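Local coordinates for protein multicopper oxidase (PDB 3GDC) that probably oxidises phenolic or similar substrates with molecular oxygen, passing the electrons through bound copper ions as in laccase-type multicopper oxidases, at residues G2-L5 and A6-G10; N60-I63 and P64-L68; Q135-L138 and A139-A143. All blocks are in the same frame, centred on the assembly; numbering follows the deposited sequence.

Interaction 1 (G2-L5 and A6-G10); sequences GSVL and AERAG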
ATOM      1  N   GLY A   2      31.871  -7.828  -6.274  1.00 30.31           N
ATOM      2  CA  GLY A   2      30.679  -8.579  -5.876  1.00 29.22           C
ATOM      3  C   GLY A   2      30.195  -8.204  -4.483  1.00 28.04           C
ATOM      4  O   GLY A   2      30.757  -7.304  -3.846  1.00 28.19           O
ATOM      5  N   SER A   3      29.138  -8.877  -4.018  1.00 26.60           N
ATOM      6  CA  SER A   3      28.671  -8.722  -2.634  1.00 25.18           C
ATOM      7  C   SER A   3      29.753  -9.181  -1.660  1.00 24.69           C
ATOM      8  O   SER A   3      30.627  -9.978  -2.023  1.00 24.43           O
ATOM      9  CB  SER A   3      27.393  -9.533  -2.400  1.00 24.98           C
ATOM     10  OG  SER A   3      27.623 -10.926  -2.574  1.00 23.68           O
ATOM     11  N   VAL A   4      29.696  -8.684  -0.424  1.00 23.78           N
ATOM     12  CA  VAL A   4      30.680  -9.064   0.588  1.00 23.31           C
ATOM     13  C   VAL A   4      30.421 -10.506   1.010  1.00 23.16           C
ATOM     14  O   VAL A   4      29.289 -10.860   1.338  1.00 22.30           O
ATOM     15  CB  VAL A   4      30.639  -8.126   1.829  1.00 23.14           C
ATOM     16  CG1 VAL A   4      31.752  -8.476   2.810  1.00 23.48           C
ATOM     17  CG2 VAL A   4      30.785  -6.677   1.404  1.00 22.02           C
ATOM     18  N   LEU A   5      31.465 -11.339   0.991  1.00 22.88           N
ATOM     19  CA  LEU A   5      31.308 -12.732   1.390  1.00 23.54           C
ATOM     20  C   LEU A   5      30.897 -12.843   2.849  1.00 23.38           C
ATOM     21  O   LEU A   5      31.367 -12.085   3.693  1.00 23.43           O
ATOM     22  CB  LEU A   5      32.586 -13.542   1.146  1.00 24.12           C
ATOM     23  CG  LEU A   5      32.983 -13.756  -0.318  1.00 25.75           C
ATOM     24  CD1 LEU A   5      34.185 -14.693  -0.369  1.00 27.81           C
ATOM     25  CD2 LEU A   5      31.842 -14.328  -1.132  1.00 27.08           C
ATOM     26  N   ALA A   6      30.017 -13.802   3.119  1.00 23.51           N
ATOM     27  CA  ALA A   6      29.441 -14.017   4.444  1.00 23.78           C
ATOM     28  C   ALA A   6      30.477 -14.052   5.567  1.00 24.47           C
ATOM     29  O   ALA A   6      30.303 -13.384   6.587  1.00 24.24           O
ATOM     30  CB  ALA A   6      28.585 -15.296   4.449  1.00 23.71           C
ATOM     31  N   GLU A   7      31.555 -14.815   5.373  1.00 24.92           N
ATOM     32  CA  GLU A   7      32.614 -14.924   6.375  1.00 25.89           C
ATOM     33  C   GLU A   7      33.196 -13.561   6.734  1.00 24.98           C
ATOM     34  O   GLU A   7      33.433 -13.278   7.905  1.00 25.66           O
ATOM     35  CB  GLU A   7      33.730 -15.860   5.895  1.00 26.35           C
ATOM     36  CG  GLU A   7      34.802 -16.129   6.948  1.00 30.83           C
ATOM     37  CD  GLU A   7      35.649 -17.357   6.640  1.00 35.80           C
ATOM     38  OE1 GLU A   7      35.090 -18.360   6.128  1.00 37.75           O
ATOM     39  OE2 GLU A   7      36.869 -17.323   6.927  1.00 37.27           O
ATOM     40  N   ARG A   8      33.409 -12.729   5.719  1.00 24.29           N
ATOM     41  CA  ARG A   8      33.963 -11.388   5.889  1.00 23.55           C
ATOM     42  C   ARG A   8      32.919 -10.413   6.436  1.00 23.19           C
ATOM     43  O   ARG A   8      33.223  -9.569   7.283  1.00 22.56           O
ATOM     44  CB  ARG A   8      34.505 -10.891   4.546  1.00 24.32           C
ATOM     45  CG  ARG A   8      35.012  -9.462   4.537  1.00 24.81           C
ATOM     46  CD  ARG A   8      35.722  -9.173   3.222  1.00 26.63           C
ATOM     47  NE  ARG A   8      35.736  -7.747   2.922  1.00 28.32           N
ATOM     48  CZ  ARG A   8      36.025  -7.232   1.728  1.00 29.20           C
ATOM     49  NH1 ARG A   8      36.322  -8.029   0.700  1.00 29.89           N
ATOM     50  NH2 ARG A   8      36.010  -5.921   1.563  1.00 27.51           N
ATOM     51  N   ALA A   9      31.687 -10.538   5.948  1.00 22.09           N
ATOM     52  CA  ALA A   9      30.617  -9.620   6.332  1.00 22.06           C
ATOM     53  C   ALA A   9      30.174  -9.780   7.790  1.00 22.24           C
ATOM     54  O   ALA A   9      29.842  -8.792   8.459  1.00 22.71           O
ATOM     55  CB  ALA A   9      29.435  -9.794   5.405  1.00 21.77           C
ATOM     56  N   GLY A  10      30.165 -11.021   8.273  1.00 22.36           N
ATOM     57  CA  GLY A  10      29.672 -11.324   9.613  1.00 22.47           C
ATOM     58  C   GLY A  10      28.207 -11.727   9.622  1.00 22.77           C
ATOM     59  O   GLY A  10      27.634 -11.940  10.691  1.00 23.13           O
TER

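Interaction 2 (N60-I63 and P64-L68); sequences NGRI and PGPTL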
ATOM      1  N   ASN A  60      21.842 -11.687  18.961  1.00 16.72           N
ATOM      2  CA  ASN A  60      22.696 -12.862  18.722  1.00 17.28           C
ATOM      3  C   ASN A  60      23.707 -12.676  17.584  1.00 17.22           C
ATOM      4  O   ASN A  60      24.089 -13.647  16.910  1.00 17.53           O
ATOM      5  CB  ASN A  60      21.850 -14.130  18.491  1.00 17.76           C
ATOM      6  CG  ASN A  60      21.214 -14.657  19.771  1.00 19.22           C
ATOM      7  OD1 ASN A  60      21.398 -14.095  20.852  1.00 22.48           O
ATOM      8  ND2 ASN A  60      20.454 -15.738  19.648  1.00 20.97           N
ATOM      9  N   GLY A  61      24.131 -11.431  17.377  1.00 17.22           N
ATOM     10  CA  GLY A  61      25.229 -11.123  16.450  1.00 17.53           C
ATOM     11  C   GLY A  61      24.919 -11.331  14.982  1.00 17.41           C
ATOM     12  O   GLY A  61      25.830 -11.550  14.177  1.00 17.79           O
ATOM     13  N   ARG A  62      23.638 -11.276  14.631  1.00 17.13           N
ATOM     14  CA  ARG A  62      23.217 -11.376  13.231  1.00 16.42           C
ATOM     15  C   ARG A  62      22.088 -10.391  12.957  1.00 16.28           C
ATOM     16  O   ARG A  62      21.280 -10.084  13.850  1.00 15.40           O
ATOM     17  CB  ARG A  62      22.756 -12.803  12.898  1.00 17.34           C
ATOM     18  CG  ARG A  62      21.675 -13.329  13.832  1.00 18.26           C
ATOM     19  CD  ARG A  62      20.462 -13.795  13.016  1.00 24.31           C
ATOM     20  NE  ARG A  62      20.542 -15.193  12.742  1.00 24.36           N
ATOM     21  CZ  ARG A  62      19.636 -15.926  12.106  1.00 21.53           C
ATOM     22  NH1 ARG A  62      18.508 -15.414  11.604  1.00 18.93           N
ATOM     23  NH2 ARG A  62      19.904 -17.200  11.957  1.00 19.74           N
ATOM     24  N   ILE A  63      22.053  -9.891  11.722  1.00 15.35           N
ATOM     25  CA  ILE A  63      20.978  -9.040  11.229  1.00 15.23           C
ATOM     26  C   ILE A  63      20.477  -9.657   9.926  1.00 15.15           C
ATOM     27  O   ILE A  63      21.267  -9.809   9.000  1.00 16.10           O
ATOM     28  CB  ILE A  63      21.483  -7.594  10.923  1.00 15.20           C
ATOM     29  CG1 ILE A  63      22.064  -6.934  12.174  1.00 14.76           C
ATOM     30  CG2 ILE A  63      20.345  -6.763  10.376  1.00 14.12           C
ATOM     31  CD1 ILE A  63      22.705  -5.576  11.910  1.00 15.53           C
ATOM     32  N   PRO A  64      19.182 -10.053   9.851  1.00 15.05           N
ATOM     33  CA  PRO A  64      18.171 -10.018  10.916  1.00 14.52           C
ATOM     34  C   PRO A  64      18.549 -10.963  12.057  1.00 14.37           C
ATOM     35  O   PRO A  64      19.391 -11.857  11.866  1.00 13.85           O
ATOM     36  CB  PRO A  64      16.901 -10.545  10.219  1.00 15.25           C
ATOM     37  CG  PRO A  64      17.440 -11.403   9.072  1.00 14.89           C
ATOM     38  CD  PRO A  64      18.633 -10.617   8.605  1.00 15.42           C
ATOM     39  N   GLY A  65      17.894 -10.779  13.203  1.00 13.59           N
ATOM     40  CA  GLY A  65      18.039 -11.658  14.361  1.00 13.84           C
ATOM     41  C   GLY A  65      17.486 -13.050  14.091  1.00 13.97           C
ATOM     42  O   GLY A  65      17.032 -13.346  12.984  1.00 14.69           O
ATOM     43  N   PRO A  66      17.574 -13.945  15.088  1.00 14.40           N
ATOM     44  CA  PRO A  66      17.053 -15.303  14.938  1.00 14.41           C
ATOM     45  C   PRO A  66      15.621 -15.325  14.408  1.00 14.12           C
ATOM     46  O   PRO A  66      14.785 -14.509  14.826  1.00 14.53           O
ATOM     47  CB  PRO A  66      17.088 -15.850  16.369  1.00 14.42           C
ATOM     48  CG  PRO A  66      18.194 -15.093  17.023  1.00 15.13           C
ATOM     49  CD  PRO A  66      18.213 -13.727  16.401  1.00 13.87           C
ATOM     50  N   THR A  67      15.337 -16.244  13.495  1.00 14.00           N
ATOM     51  CA  THR A  67      13.964 -16.463  13.085  1.00 14.06           C
ATOM     52  C   THR A  67      13.369 -17.488  14.049  1.00 14.47           C
ATOM     53  O   THR A  67      13.717 -18.668  13.994  1.00 15.33           O
ATOM     54  CB  THR A  67      13.877 -16.966  11.637  1.00 13.86           C
ATOM     55  OG1 THR A  67      14.518 -16.006  10.776  1.00 14.69           O
ATOM     56  CG2 THR A  67      12.423 -17.125  11.226  1.00 13.77           C
ATOM     57  N   LEU A  68      12.511 -17.024  14.950  1.00 14.67           N
ATOM     58  CA  LEU A  68      11.906 -17.914  15.944  1.00 15.76           C
ATOM     59  C   LEU A  68      10.741 -18.667  15.321  1.00 16.45           C
ATOM     60  O   LEU A  68       9.926 -18.081  14.597  1.00 17.09           O
ATOM     61  CB  LEU A  68      11.460 -17.122  17.186  1.00 15.44           C
ATOM     62  CG  LEU A  68      12.471 -16.151  17.811  1.00 16.80           C
ATOM     63  CD1 LEU A  68      11.840 -15.486  19.019  1.00 17.83           C
ATOM     64  CD2 LEU A  68      13.807 -16.792  18.196  1.00 15.64           C
TER
HETATM   65  O   HOH W   1      16.648 -17.340   9.977  1.00 14.52           O

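Interaction 3 (Q135-L138 and A139-A143); sequences QSPL and APHIA. With CU (copper (II) ion), chain D.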
ATOM      1  N   GLN A 135      12.755   0.516  22.267  1.00 19.74           N
ATOM      2  CA  GLN A 135      13.377   1.627  22.979  1.00 20.85           C
ATOM      3  C   GLN A 135      13.349   2.906  22.127  1.00 21.69           C
ATOM      4  O   GLN A 135      13.532   2.863  20.902  1.00 21.41           O
ATOM      5  CB  GLN A 135      14.818   1.260  23.357  1.00 20.54           C
ATOM      6  CG  GLN A 135      15.588   2.311  24.185  1.00 21.60           C
ATOM      7  CD  GLN A 135      15.118   2.400  25.631  1.00 23.07           C
ATOM      8  OE1 GLN A 135      15.302   3.427  26.298  1.00 27.15           O
ATOM      9  NE2 GLN A 135      14.523   1.331  26.122  1.00 21.58           N
ATOM     10  N   SER A 136      13.110   4.042  22.779  1.00 23.37           N
ATOM     11  CA  SER A 136      13.188   5.344  22.114  1.00 24.98           C
ATOM     12  C   SER A 136      14.620   5.881  22.170  1.00 25.59           C
ATOM     13  O   SER A 136      15.318   5.669  23.165  1.00 26.03           O
ATOM     14  CB  SER A 136      12.225   6.348  22.756  1.00 25.28           C
ATOM     15  OG  SER A 136      10.890   5.865  22.716  1.00 28.28           O
ATOM     16  N   PRO A 137      15.076   6.581  21.108  1.00 26.19           N
ATOM     17  CA  PRO A 137      14.388   6.920  19.854  1.00 26.41           C
ATOM     18  C   PRO A 137      14.156   5.700  18.974  1.00 26.37           C
ATOM     19  O   PRO A 137      15.101   4.945  18.708  1.00 26.06           O
ATOM     20  CB  PRO A 137      15.366   7.878  19.164  1.00 26.28           C
ATOM     21  CG  PRO A 137      16.680   7.538  19.718  1.00 27.24           C
ATOM     22  CD  PRO A 137      16.443   7.129  21.138  1.00 26.16           C
ATOM     23  N   LEU A 138      12.908   5.525  18.546  1.00 25.98           N
ATOM     24  CA  LEU A 138      12.464   4.337  17.816  1.00 26.26           C
ATOM     25  C   LEU A 138      13.252   4.024  16.544  1.00 25.69           C
ATOM     26  O   LEU A 138      13.576   2.862  16.303  1.00 25.51           O
ATOM     27  CB  LEU A 138      10.971   4.444  17.472  1.00 26.78           C
ATOM     28  CG  LEU A 138       9.882   3.755  18.311  1.00 29.27           C
ATOM     29  CD1 LEU A 138       9.730   2.270  17.930  1.00 30.99           C
ATOM     30  CD2 LEU A 138      10.112   3.923  19.804  1.00 30.15           C
ATOM     31  N   ALA A 139      13.546   5.041  15.728  1.00 24.88           N
ATOM     32  CA  ALA A 139      14.138   4.776  14.401  1.00 24.32           C
ATOM     33  C   ALA A 139      15.490   4.048  14.447  1.00 23.46           C
ATOM     34  O   ALA A 139      15.612   2.983  13.836  1.00 23.22           O
ATOM     35  CB  ALA A 139      14.206   6.052  13.525  1.00 24.86           C
ATOM     36  N   PRO A 140      16.496   4.598  15.165  1.00 22.87           N
ATOM     37  CA  PRO A 140      17.776   3.891  15.255  1.00 22.34           C
ATOM     38  C   PRO A 140      17.704   2.537  15.955  1.00 21.67           C
ATOM     39  O   PRO A 140      18.453   1.643  15.606  1.00 21.89           O
ATOM     40  CB  PRO A 140      18.668   4.846  16.054  1.00 22.64           C
ATOM     41  CG  PRO A 140      17.749   5.777  16.738  1.00 23.03           C
ATOM     42  CD  PRO A 140      16.544   5.896  15.866  1.00 23.09           C
ATOM     43  N   HIS A 141      16.809   2.384  16.928  1.00 20.79           N
ATOM     44  CA  HIS A 141      16.721   1.113  17.656  1.00 20.23           C
ATOM     45  C   HIS A 141      16.221  -0.038  16.786  1.00 20.29           C
ATOM     46  O   HIS A 141      16.651  -1.172  16.972  1.00 21.62           O
ATOM     47  CB  HIS A 141      15.935   1.268  18.960  1.00 19.91           C
ATOM     48  CG  HIS A 141      16.741   1.888  20.058  1.00 18.73           C
ATOM     49  ND1 HIS A 141      17.487   1.140  20.945  1.00 18.71           N
ATOM     50  CD2 HIS A 141      16.960   3.185  20.381  1.00 17.51           C
ATOM     51  CE1 HIS A 141      18.110   1.949  21.784  1.00 19.41           C
ATOM     52  NE2 HIS A 141      17.811   3.196  21.460  1.00 18.58           N
ATOM     53  N   ILE A 142      15.367   0.257  15.812  1.00 19.94           N
ATOM     54  CA  ILE A 142      14.981  -0.756  14.821  1.00 19.12           C
ATOM     55  C   ILE A 142      16.027  -0.784  13.691  1.00 18.37           C
ATOM     56  O   ILE A 142      16.539  -1.851  13.327  1.00 17.56           O
ATOM     57  CB  ILE A 142      13.555  -0.525  14.258  1.00 19.27           C
ATOM     58  CG1 ILE A 142      12.507  -0.595  15.386  1.00 20.27           C
ATOM     59  CG2 ILE A 142      13.207  -1.570  13.181  1.00 20.40           C
ATOM     60  CD1 ILE A 142      11.101  -0.161  14.956  1.00 20.83           C
ATOM     61  N   ALA A 143      16.358   0.391  13.163  1.00 17.28           N
ATOM     62  CA  ALA A 143      17.223   0.491  11.972  1.00 16.94           C
ATOM     63  C   ALA A 143      18.653  -0.025  12.175  1.00 16.73           C
ATOM     64  O   ALA A 143      19.293  -0.498  11.220  1.00 16.97           O
ATOM     65  CB  ALA A 143      17.248   1.930  11.449  1.00 16.79           C
TER
HETATM   66 CU    CU D 301      17.102  -0.939  21.365  1.00 24.54          CU

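Interaction 1 (G2-L5 and A6-G10)
Val4 turns its side chain onto Ala9 and Arg8 at the start of the short helix 6-9, where Leu5 holds the N-cap position. The motif is a hydrophobic staple: Val4, just before the N-cap Leu5, packs on Ala9, four residues after the cap. Val4 CG1 does the touching. It stands anti to the backbone N (chi1 -175°), which turns this methyl to the helix. There it meets the methyl of Ala9, with CG1 3.7 Å from Ala9 CB. The same methyl also lies against the aliphatic part of Arg8, 3.8 Å from Arg8 CG. One branch of the valine therefore covers two side chains of the helix.

Arg8 CG lies opposite the backbone N, and the chain stays extended as far as NE. This carries the guanidinium past Val4 CG1, which approaches it obliquely. Beyond the valine, Arg8 NH2 forms a salt bridge with Glu47 of strand 33-49. The aliphatic part of the arginine thus packs locally while its charged end ties the helix to the sheet. Ala9 adds a backbone hydrogen bond to Glu47, and its side chain also touches Leu188.

Leu5 behaves differently. Its CB points neither at the helix nor directly from it, and the end of the side chain leads away, with Phe195 among its neighbours. Its role in this contact is played by its backbone. Just before Val4 in the chain, Ser3 OG is hydrogen-bonded to Asp194. Val4 itself also packs on Pro50.

Gly10 leaves the helix with positive phi, and Gly10 N bonds to Ala6 O at 2.9 Å. The preceding turn is closed by Ala9 N, which donates to Leu5 O at 2.8 Å, with an N-H...O angle of 156°.

Interaction 2 (N60-I63 and P64-L68)
Arg62 folds back over the residues that follow it, and its guanidinium meets the backbone of Gly65 and Pro66. The polar contacts come first. Arg62 NH1 donates to Gly65 O at 2.9 Å. The bond is bent, with an N-H...O angle of 133°, and the donor sits above the carbonyl plane. NH1 also donates to a water at 3.1 Å, which lies in the guanidinium plane at its edge. Thr67 OG1 donates to the same water at 2.6 Å. The water thus links the arginine to Thr67. Arg62 NH2 forms a salt bridge with Asp19, so two nitrogens of the group are anchored. The chain is bent at chi2 and chi3, and in the model Arg62 CD comes too close to Pro64 O, so this detail of its path is doubtful.

The second kind of contact is packing. Pro66 CA lies over one face of the guanidinium, 3.5 Å above its plane and toward the rim. The Pro66 ring also meets Asn60, with Pro66 CG 3.5 Å from Asn60 ND2. The two side chains cross at about a right angle. The amide is held elsewhere, as Asn60 OD1 accepts from Val40 N. A leucine in place of Arg62 would probably leave Asp19 without its charged mate and Gly65 O without this donor.

The backbone supplies the turn. The peptide between Ile63 and Pro64 is cis, and their CA atoms are 3.0 Å apart.

This buried loop joins strand 52-59 to strand 67-71 in the cupredoxin-like first part of the enzyme. Ile63 and Pro64 pack on strands 147-153 and 163-172. Arg62 and Pro64 also touch Ile16 of helix 13-18, while Leu68 packs on Trp37 and Ile39 of strand 33-49.

Interaction 3 (Q135-L138 and A139-A143)
Ile142 N donates to Leu138 O at 3.2 Å and closes the first turn of helix 138-143, and Pro137 occupies the N-cap after a cis peptide. His141 extends from this turn back over the loop. Its CG lies anti to the carbonyl carbon (chi1 -79°), which sets the ring beside Gln135. Gln135 CB sits over one ring face in a CH-pi contact, 3.7 Å from the centroid of the His141 ring. The two side chains run the same way, and Gln135 CG continues along the ring to His141 CE1 at 3.5 Å. The amide beyond is turned 61° from the ring plane, and its NE2 bonds to Ser110.

Pro137 O meets the ring at its edge, in plane, 3.1 Å from His141 CD2. The Pro137 ring crosses that of Pro140 at about a right angle, with Pro137 CG 3.6 Å from Pro140 CG. Leu138 N is hydrogen-bonded to Glu277 OE1 of a second subunit, and the Leu138 side chain packs on Thr273 of that subunit.

His141 ND1 binds copper at 2.2 Å, and His88 and Cys133 complete the set of three protein ligands. A cysteine with two histidines is characteristic of a type 1 copper centre. Gln135, over the ring face, and Pro137, at its edge, are second-shell contacts that probably restrict how the ligand ring can tilt, and the site is consistent with electron uptake from substrate.

The three contacts follow one another along the chain without overlap. Interaction 1 lies near the N-terminus, at the start of helix 6-9. Interaction 2 forms the loop between strands 52-59 and 67-71, and interaction 3 opens helix 138-143. The centres of 1 and 2 are about 17 Å apart, as are those of 2 and 3; those of 1 and 3 are about 26 Å apart. Strands 67-71 and 127-132 both pair with strand 147-153, so interaction 2 runs into a strand of the sheet that the loop of interaction 3 leaves. Interactions 1 and 2 are structural, in or on this cupredoxin-like sheet; interaction 3 places a copper ligand next to a subunit interface.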